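PDB 2X48: Cag38821 from Sulfolobus islandicus rod-shaped virus 1, which is of unknown function but has a fold consistent with a helix-turn-helix and probably binds DNA. Local coordinates for residues T33-Q36 and I37-L41. Residues are numbered along the deposited sequence; the frame is centred on the assembly and turned at random.
Sequences TVQQ and IANAL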
loop_
_atom_site.group_PDB
_atom_site.type_symbol
_atom_site.label_atom_id
_atom_site.label_comp_id
_atom_site.label_asym_id
_atom_site.label_seq_id
_atom_site.Cartn_x
_atom_site.Cartn_y
_atom_site.Cartn_z
ATOM N N THR A 33 3.181 1.902 -9.582
ATOM C CA THR A 33 4.511 1.320 -9.525
ATOM C C THR A 33 4.889 1.028 -8.081
ATOM O O THR A 33 4.230 1.499 -7.163
ATOM C CB THR A 33 5.537 2.275 -10.111
ATOM O OG1 THR A 33 5.573 3.476 -9.324
ATOM C CG2 THR A 33 5.187 2.611 -11.566
ATOM N N VAL A 34 5.952 0.257 -7.887
ATOM C CA VAL A 34 6.476 -0.053 -6.555
ATOM C C VAL A 34 6.940 1.223 -5.842
ATOM O O VAL A 34 6.727 1.395 -4.637
ATOM C CB VAL A 34 7.649 -1.045 -6.655
ATOM C CG1 VAL A 34 8.320 -1.238 -5.306
ATOM C CG2 VAL A 34 7.159 -2.383 -7.195
ATOM N N GLN A 35 7.583 2.112 -6.592
ATOM C CA GLN A 35 8.000 3.415 -6.062
ATOM C C GLN A 35 6.777 4.154 -5.510
ATOM O O GLN A 35 6.807 4.677 -4.393
ATOM C CB GLN A 35 8.740 4.221 -7.150
ATOM C CG GLN A 35 8.898 5.738 -6.912
ATOM C CD GLN A 35 9.846 6.093 -5.764
ATOM O OE1 GLN A 35 10.863 6.776 -5.975
ATOM N NE2 GLN A 35 9.508 5.654 -4.535
ATOM N N GLN A 36 5.696 4.151 -6.285
ATOM C CA GLN A 36 4.483 4.879 -5.944
ATOM C C GLN A 36 3.714 4.233 -4.789
ATOM O O GLN A 36 3.074 4.931 -4.012
ATOM C CB GLN A 36 3.574 5.013 -7.177
ATOM C CG GLN A 36 4.058 6.038 -8.217
ATOM C CD GLN A 36 3.413 5.875 -9.591
ATOM O OE1 GLN A 36 2.579 5.005 -9.806
ATOM N NE2 GLN A 36 3.805 6.720 -10.523
ATOM N N ILE A 37 3.757 2.909 -4.683
ATOM C CA ILE A 37 3.104 2.211 -3.565
ATOM C C ILE A 37 3.843 2.490 -2.254
ATOM O O ILE A 37 3.220 2.688 -1.218
ATOM C CB ILE A 37 2.982 0.679 -3.817
ATOM C CG1 ILE A 37 1.994 0.419 -4.952
ATOM C CG2 ILE A 37 2.484 -0.034 -2.571
ATOM C CD1 ILE A 37 2.016 -0.985 -5.483
ATOM N N ALA A 38 5.171 2.544 -2.325
ATOM C CA ALA A 38 6.008 2.791 -1.164
ATOM C C ALA A 38 5.773 4.182 -0.575
ATOM O O ALA A 38 5.686 4.338 0.643
ATOM C CB ALA A 38 7.471 2.611 -1.536
ATOM N N ASN A 39 5.678 5.194 -1.430
ATOM C CA ASN A 39 5.388 6.543 -0.955
ATOM C C ASN A 39 3.982 6.665 -0.398
ATOM O O ASN A 39 3.773 7.365 0.590
ATOM C CB ASN A 39 5.618 7.588 -2.053
ATOM C CG ASN A 39 7.075 7.995 -2.159
ATOM O OD1 ASN A 39 7.842 7.375 -2.898
ATOM N ND2 ASN A 39 7.476 9.016 -1.390
ATOM N N ALA A 40 3.024 5.989 -1.025
ATOM C CA ALA A 40 1.631 6.063 -0.590
ATOM C C ALA A 40 1.419 5.465 0.808
ATOM O O ALA A 40 0.598 5.970 1.576
ATOM C CB ALA A 40 0.724 5.377 -1.600
ATOM N N LEU A 41 2.176 4.411 1.122
ATOM C CA LEU A 41 2.021 3.642 2.365
ATOM C C LEU A 41 3.044 4.011 3.455
ATOM O O LEU A 41 2.876 3.645 4.625
ATOM C CB LEU A 41 2.136 2.135 2.073
ATOM C CG LEU A 41 1.182 1.492 1.057
ATOM C CD1 LEU A 41 1.357 -0.011 1.051
ATOM C CD2 LEU A 41 -0.251 1.841 1.353
#
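With chi1 at -68°, Ile37 keeps CG1 beside its own backbone N, a torsion that sets it beside Thr33 O, 3.3 Å away; that carbonyl also accepts the first helical bond, from Ile37 N at 2.9 Å. In Gln36, chi1 of -74° sets CG next to the backbone N, turning an otherwise extended chain back toward Thr33. The result is a capping box. Thr33 OG1 takes up the N-H of Gln36 N, a first-turn amide, at 3.1 Å, while Gln36 OE1 returns the bond to the N-cap nitrogen, Thr33 N, at 3.2 Å, nearly straight at the hydrogen but with the donor 48° out of the amide's carbonyl plane. From there the i to i+4 ladder runs on: Ala38 N to Val34 O at 3.0 Å, Asn39 N to Gln35 O and Ala40 N to Gln36 O. On the exposed flank the Gln35 and Asn39 side chains lie one turn apart, their amides inclined to each other. The buried flank places the contact in the fold: Ile37 packs on Leu27 of helix 17-29 and on Val48 of helix 45-52, and Ala38 also meets Val48. Sequence and topology fit a helix-turn-helix, with 34-41 as the second of three helices and first of the helix-turn-helix pair and 45-52 probably the recognition helix, while Leu41 O is hydrogen-bonded to Lys3 NZ of strand 3-7 in the hairpin.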